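Local coordinates for periplasmic binding protein (Sulfurospirillum deleyianum, PDB 4PAG) that probably captures a solute in the periplasm for an ABC transporter and holds a histidine in its ligand pocket, at residues T5-V9 and P115-V119; S26-I30 and I93-D97. All blocks are in the same frame, centred on the assembly; numbering follows the deposited sequence.

Contact 1. Residues T5-V9 and P115-V119; sequences TFLDV and PALKV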
ATOM      1  N   THR A   5      -2.207  26.199  11.030  1.00 28.55           N
ATOM      2  CA  THR A   5      -3.378  26.343  10.171  1.00 29.74           C
ATOM      3  C   THR A   5      -3.273  25.395   8.992  1.00 28.13           C
ATOM      4  O   THR A   5      -2.268  25.387   8.284  1.00 32.74           O
ATOM      5  CB  THR A   5      -3.528  27.777   9.642  1.00 30.95           C
ATOM      6  OG1 THR A   5      -3.660  28.673  10.746  1.00 33.95           O
ATOM      7  CG2 THR A   5      -4.765  27.905   8.754  1.00 34.91           C
ATOM      8  N   PHE A   6      -4.320  24.607   8.788  1.00 26.59           N
ATOM      9  CA  PHE A   6      -4.370  23.634   7.694  1.00 27.12           C
ATOM     10  C   PHE A   6      -5.725  23.703   7.013  1.00 26.39           C
ATOM     11  O   PHE A   6      -6.720  24.046   7.647  1.00 31.78           O
ATOM     12  CB  PHE A   6      -4.141  22.215   8.233  1.00 25.61           C
ATOM     13  CG  PHE A   6      -2.791  22.020   8.852  1.00 24.03           C
ATOM     14  CD1 PHE A   6      -2.586  22.284  10.202  1.00 24.29           C
ATOM     15  CD2 PHE A   6      -1.716  21.600   8.082  1.00 26.32           C
ATOM     16  CE1 PHE A   6      -1.335  22.116  10.773  1.00 24.63           C
ATOM     17  CE2 PHE A   6      -0.461  21.435   8.648  1.00 26.13           C
ATOM     18  CZ  PHE A   6      -0.269  21.696   9.994  1.00 25.11           C
ATOM     19  N   LEU A   7      -5.768  23.376   5.726  1.00 28.08           N
ATOM     20  CA  LEU A   7      -7.041  23.282   5.014  1.00 30.41           C
ATOM     21  C   LEU A   7      -7.635  21.904   5.277  1.00 27.39           C
ATOM     22  O   LEU A   7      -6.986  20.905   5.036  1.00 28.80           O
ATOM     23  CB  LEU A   7      -6.854  23.505   3.514  1.00 32.90           C
ATOM     24  CG  LEU A   7      -6.319  24.881   3.099  1.00 37.70           C
ATOM     25  CD1 LEU A   7      -6.138  24.945   1.588  1.00 40.68           C
ATOM     26  CD2 LEU A   7      -7.228  26.003   3.579  1.00 39.39           C
ATOM     27  N   ASP A   8      -8.869  21.870   5.774  1.00 18.93           N
ATOM     28  CA  ASP A   8      -9.527  20.629   6.168  1.00 24.74           C
ATOM     29  C   ASP A   8     -10.193  19.934   4.974  1.00 26.58           C
ATOM     30  O   ASP A   8      -9.961  20.311   3.826  1.00 27.85           O
ATOM     31  CB  ASP A   8     -10.516  20.898   7.319  1.00 26.76           C
ATOM     32  CG  ASP A   8     -11.867  21.443   6.858  1.00 27.73           C
ATOM     33  OD1 ASP A   8     -12.040  21.832   5.681  1.00 29.67           O
ATOM     34  OD2 ASP A   8     -12.773  21.473   7.709  1.00 32.24           O
ATOM     35  N   VAL A   9     -11.004  18.912   5.247  1.00 27.11           N
ATOM     36  CA  VAL A   9     -11.632  18.110   4.183  1.00 27.68           C
ATOM     37  C   VAL A   9     -12.611  18.894   3.308  1.00 29.90           C
ATOM     38  O   VAL A   9     -12.880  18.498   2.173  1.00 34.41           O
ATOM     39  CB  VAL A   9     -12.348  16.858   4.742  1.00 27.75           C
ATOM     40  CG1 VAL A   9     -11.325  15.875   5.290  1.00 25.32           C
ATOM     41  CG2 VAL A   9     -13.377  17.226   5.809  1.00 29.52           C
ATOM     42  N   PRO A 115     -11.938  17.852  13.891  1.00 27.01           N
ATOM     43  CA  PRO A 115     -11.116  18.359  12.782  1.00 26.45           C
ATOM     44  C   PRO A 115     -10.550  17.239  11.900  1.00 22.81           C
ATOM     45  O   PRO A 115     -10.045  16.249  12.423  1.00 22.62           O
ATOM     46  CB  PRO A 115      -9.975  19.078  13.506  1.00 28.71           C
ATOM     47  CG  PRO A 115     -10.592  19.543  14.779  1.00 31.53           C
ATOM     48  CD  PRO A 115     -11.542  18.453  15.178  1.00 29.71           C
ATOM     49  N   ALA A 116     -10.633  17.388  10.581  1.00 20.62           N
ATOM     50  CA  ALA A 116     -10.144  16.337   9.690  1.00 19.75           C
ATOM     51  C   ALA A 116      -9.443  16.879   8.448  1.00 19.61           C
ATOM     52  O   ALA A 116      -9.906  17.840   7.819  1.00 19.78           O
ATOM     53  CB  ALA A 116     -11.280  15.404   9.301  1.00 21.56           C
ATOM     54  N   LEU A 117      -8.313  16.255   8.117  1.00 18.15           N
ATOM     55  CA  LEU A 117      -7.543  16.579   6.928  1.00 18.48           C
ATOM     56  C   LEU A 117      -7.597  15.382   6.019  1.00 19.51           C
ATOM     57  O   LEU A 117      -7.858  14.271   6.474  1.00 23.87           O
ATOM     58  CB  LEU A 117      -6.090  16.857   7.292  1.00 19.15           C
ATOM     59  CG  LEU A 117      -5.877  17.799   8.481  1.00 21.00           C
ATOM     60  CD1 LEU A 117      -4.398  17.965   8.780  1.00 23.00           C
ATOM     61  CD2 LEU A 117      -6.531  19.143   8.220  1.00 22.61           C
ATOM     62  N   LYS A 118      -7.342  15.597   4.737  1.00 19.58           N
ATOM     63  CA  LYS A 118      -7.265  14.491   3.802  1.00 20.96           C
ATOM     64  C   LYS A 118      -5.987  14.571   2.986  1.00 21.13           C
ATOM     65  O   LYS A 118      -5.492  15.663   2.695  1.00 23.01           O
ATOM     66  CB  LYS A 118      -8.510  14.440   2.910  1.00 23.75           C
ATOM     67  CG  LYS A 118      -8.708  15.589   1.933  1.00 26.19           C
ATOM     68  CD  LYS A 118     -10.052  15.392   1.245  1.00 30.44           C
ATOM     69  CE  LYS A 118     -10.173  16.148  -0.063  1.00 34.70           C
ATOM     70  NZ  LYS A 118     -10.675  17.526   0.138  1.00 39.42           N
ATOM     71  N   VAL A 119      -5.456  13.405   2.628  1.00 19.86           N
ATOM     72  CA  VAL A 119      -4.217  13.330   1.871  1.00 19.50           C
ATOM     73  C   VAL A 119      -4.404  12.467   0.627  1.00 19.63           C
ATOM     74  O   VAL A 119      -5.085  11.438   0.662  1.00 17.93           O
ATOM     75  CB  VAL A 119      -3.046  12.804   2.734  1.00 20.60           C
ATOM     76  CG1 VAL A 119      -2.825  13.724   3.931  1.00 21.31           C
ATOM     77  CG2 VAL A 119      -3.292  11.380   3.206  1.00 20.29           C
TER
HETATM   78  O   HOH W   1      -7.549  18.439   3.999  1.00 33.54           O
HETATM   79  O   HOH W   2     -12.457  19.667   9.832  1.00 28.70           O
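V9 and A116 join the two segments by a single direct backbone hydrogen bond, V9 N to A116 O at 3.0 Å. It is bent, with an angle of 132° at the hydrogen. The second direct bond uses a side chain: K118 NZ donates to V9 O over 3.2 Å. The ammonium group sits above the carbonyl plane of V9, not on a lone pair. K118 CG lies between the backbone N and the carbonyl carbon (chi1 67°), and the chain then runs extended until a bend at chi4 (-88°) brings NZ to the carbonyl. Cutting the K118 side chain back to an alanine would probably leave V9 O without its ammonium donor, though the CB contact with V9 CG1 would remain.

Two waters extend the polar link. Water 1 donates to L7 O and accepts from K118 N. Water 2 donates to D8 OD2 and accepts from A116 N. The other carboxylate oxygen, D8 OD1, takes the backbone N-H groups of S10 and K12, which fix the turn after strand 5-7.

That strand pairs antiparallel with strand 13-15. Strand 116-119 is an outermost strand of a three-stranded parallel sheet, whose inner neighbour is strand 92-96. The residues after strand 5-7 thus lie along the outer edge of the sheet.

Carbon contacts fill the rest. V9 CG1 leans on A116 CB and K118 CB, each at 4.0 Å. V9 also reaches T95 on the neighbouring strand. L117 CD2 touches F6 CB at 3.9 Å and L7 O at 3.7 Å. The F6 ring turns off from strand 116-119 toward helix 127-138, with L117 CD1 oblique to it. Both side chains pack on V137 of that helix. D8 CB rests 3.2 Å from A116 O.

Contact 2. Residues S26-I30 and I93-D97; sequences SAPPI and IITWD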
ATOM      1  N   SER A  26      -8.124   7.322   8.875  1.00 16.76           N
ATOM      2  CA  SER A  26      -9.440   6.873   8.408  1.00 18.13           C
ATOM      3  C   SER A  26      -9.452   5.464   7.792  1.00 16.54           C
ATOM      4  O   SER A  26     -10.512   4.852   7.656  1.00 16.34           O
ATOM      5  CB  SER A  26      -9.986   7.877   7.389  1.00 19.40           C
ATOM      6  OG  SER A  26      -9.325   7.748   6.136  1.00 22.06           O
ATOM      7  N   ALA A  27      -8.278   4.968   7.409  1.00 16.53           N
ATOM      8  CA  ALA A  27      -8.157   3.691   6.725  1.00 15.24           C
ATOM      9  C   ALA A  27      -6.713   3.182   6.822  1.00 15.08           C
ATOM     10  O   ALA A  27      -5.810   3.956   7.119  1.00 14.19           O
ATOM     11  CB  ALA A  27      -8.563   3.846   5.272  1.00 16.41           C
ATOM     12  N   PRO A  28      -6.488   1.883   6.556  1.00 14.82           N
ATOM     13  CA  PRO A  28      -5.142   1.339   6.735  1.00 15.09           C
ATOM     14  C   PRO A  28      -4.005   2.068   5.988  1.00 14.62           C
ATOM     15  O   PRO A  28      -2.925   2.209   6.555  1.00 16.30           O
ATOM     16  CB  PRO A  28      -5.293  -0.116   6.273  1.00 15.29           C
ATOM     17  CG  PRO A  28      -6.712  -0.444   6.578  1.00 16.07           C
ATOM     18  CD  PRO A  28      -7.461   0.818   6.242  1.00 15.53           C
ATOM     19  N   PRO A  29      -4.235   2.549   4.744  1.00 14.26           N
ATOM     20  CA  PRO A  29      -3.145   3.311   4.113  1.00 15.27           C
ATOM     21  C   PRO A  29      -2.648   4.464   4.999  1.00 15.10           C
ATOM     22  O   PRO A  29      -1.443   4.759   5.044  1.00 15.23           O
ATOM     23  CB  PRO A  29      -3.801   3.879   2.844  1.00 16.68           C
ATOM     24  CG  PRO A  29      -4.961   2.992   2.571  1.00 16.49           C
ATOM     25  CD  PRO A  29      -5.447   2.531   3.909  1.00 15.36           C
ATOM     26  N   ILE A  30      -3.580   5.096   5.706  1.00 13.44           N
ATOM     27  CA  ILE A  30      -3.263   6.241   6.559  1.00 14.95           C
ATOM     28  C   ILE A  30      -2.687   5.810   7.900  1.00 14.32           C
ATOM     29  O   ILE A  30      -1.665   6.334   8.342  1.00 15.59           O
ATOM     30  CB  ILE A  30      -4.504   7.115   6.833  1.00 15.74           C
ATOM     31  CG1 ILE A  30      -5.267   7.437   5.540  1.00 18.88           C
ATOM     32  CG2 ILE A  30      -4.093   8.384   7.570  1.00 15.14           C
ATOM     33  CD1 ILE A  30      -4.463   8.156   4.473  1.00 21.98           C
ATOM     34  N   ILE A  93      -8.280  13.913  12.668  1.00 18.73           N
ATOM     35  CA  ILE A  93      -8.455  12.697  11.876  1.00 19.21           C
ATOM     36  C   ILE A  93      -7.829  12.953  10.506  1.00 18.14           C
ATOM     37  O   ILE A  93      -8.054  13.994   9.902  1.00 18.20           O
ATOM     38  CB  ILE A  93      -9.948  12.341  11.704  1.00 21.13           C
ATOM     39  CG1 ILE A  93     -10.578  12.039  13.067  1.00 23.28           C
ATOM     40  CG2 ILE A  93     -10.121  11.150  10.759  1.00 21.19           C
ATOM     41  CD1 ILE A  93     -12.081  11.871  13.025  1.00 24.60           C
ATOM     42  N   ILE A  94      -7.018  12.012  10.042  1.00 18.03           N
ATOM     43  CA  ILE A  94      -6.413  12.091   8.734  1.00 17.46           C
ATOM     44  C   ILE A  94      -7.143  11.098   7.840  1.00 17.43           C
ATOM     45  O   ILE A  94      -7.234   9.920   8.174  1.00 19.08           O
ATOM     46  CB  ILE A  94      -4.915  11.732   8.775  1.00 17.73           C
ATOM     47  CG1 ILE A  94      -4.165  12.552   9.837  1.00 19.95           C
ATOM     48  CG2 ILE A  94      -4.295  11.935   7.407  1.00 16.87           C
ATOM     49  CD1 ILE A  94      -4.182  14.052   9.623  1.00 21.35           C
ATOM     50  N   THR A  95      -7.662  11.571   6.711  1.00 17.10           N
ATOM     51  CA  THR A  95      -8.416  10.714   5.803  1.00 17.07           C
ATOM     52  C   THR A  95      -7.742  10.494   4.454  1.00 18.12           C
ATOM     53  O   THR A  95      -6.809  11.207   4.067  1.00 18.52           O
ATOM     54  CB  THR A  95      -9.848  11.236   5.568  1.00 17.54           C
ATOM     55  OG1 THR A  95      -9.831  12.351   4.671  1.00 18.70           O
ATOM     56  CG2 THR A  95     -10.492  11.647   6.870  1.00 18.03           C
ATOM     57  N   TRP A  96      -8.247   9.484   3.751  1.00 16.74           N
ATOM     58  CA  TRP A  96      -7.777   9.094   2.426  1.00 17.23           C
ATOM     59  C   TRP A  96      -8.566   9.875   1.362  1.00 17.29           C
ATOM     60  O   TRP A  96      -9.771   9.711   1.235  1.00 18.51           O
ATOM     61  CB  TRP A  96      -7.970   7.580   2.314  1.00 16.97           C
ATOM     62  CG  TRP A  96      -7.530   6.894   1.069  1.00 17.90           C
ATOM     63  CD1 TRP A  96      -6.888   7.430  -0.008  1.00 18.59           C
ATOM     64  CD2 TRP A  96      -7.673   5.499   0.801  1.00 17.76           C
ATOM     65  NE1 TRP A  96      -6.648   6.450  -0.945  1.00 18.58           N
ATOM     66  CE2 TRP A  96      -7.126   5.258  -0.471  1.00 18.99           C
ATOM     67  CE3 TRP A  96      -8.246   4.435   1.504  1.00 19.06           C
ATOM     68  CZ2 TRP A  96      -7.113   3.987  -1.049  1.00 19.09           C
ATOM     69  CZ3 TRP A  96      -8.230   3.171   0.933  1.00 19.16           C
ATOM     70  CH2 TRP A  96      -7.673   2.962  -0.336  1.00 19.81           C
ATOM     71  N   ASP A  97      -7.876  10.755   0.636  1.00 18.27           N
ATOM     72  CA  ASP A  97      -8.499  11.607  -0.384  1.00 20.93           C
ATOM     73  C   ASP A  97      -8.571  10.858  -1.709  1.00 21.31           C
ATOM     74  O   ASP A  97      -7.651  10.947  -2.525  1.00 22.20           O
ATOM     75  CB  ASP A  97      -7.689  12.906  -0.553  1.00 22.56           C
ATOM     76  CG  ASP A  97      -8.267  13.847  -1.604  1.00 23.92           C
ATOM     77  OD1 ASP A  97      -9.328  13.548  -2.192  1.00 21.84           O
ATOM     78  OD2 ASP A  97      -7.644  14.908  -1.835  1.00 27.55           O
TER
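S26 N donates to I94 O over 2.8 Å, and so ties the start of the loop before helix 28-37 to strand 92-96. The side chain of S26 makes a second bond. Its OG accepts from W96 N at 3.1 Å. S26 OG reaches that N-H because it stands between its own backbone N and carbonyl carbon (chi1 75°). S26 thus engages the strand at two points two residues apart, and its CB lies beside T95.

The W96 ring forms the next surface. P29 CG sits over one face of its six-membered ring in a CH-pi contact, 3.8 Å from the centroid and 17° off the ring normal. The two side chains cross at about a right angle. A27 CB adds an oblique contact with W96 CE3 at 3.8 Å. With CG trans to the main-chain N (chi1 -178°), the W96 indole extends from the strand to present this face to P29 CG. The ring is also held by its NE1, which bonds to D122 OD1, and it meets the ring of F190.

I30 lies along the strand from I94 to W96. Its CG2 meets I94 CG2 at 3.6 Å, and its CD1 reaches W96 CB at 4.2 Å. I30 also touches V119 on the next strand.

A27 is the N-cap of helix 28-37, and I30 N bonds to A27 O in the first turn. Through P29 and I30 the first helical turn packs beside the C-terminal end of the neighbouring parallel strand. Helices that follow parallel strands in this way are characteristic of the alpha/beta lobes of periplasmic binding proteins.

Overall arrangement
From the N terminus, strand 5-7 and the residues after it meet 115-119, so contact 1 closes a long loop of 105 residues. Contact 2 lies wholly within that loop: the chain forms strand 23-25, enters helix 28-37, and returns at 93-97. The centres of the contacts are about 11 Å apart, and strands 92-96 and 116-119 are neighbours in one parallel sheet. Probable hydrogen bonds from T95 N to L117 O and from D97 N to V119 O join them directly. Contact 1 ties the N-terminal hairpin to the outer strand. Contact 2, nearer the centre of the chain, ties the start of helix 28-37 to the middle strand.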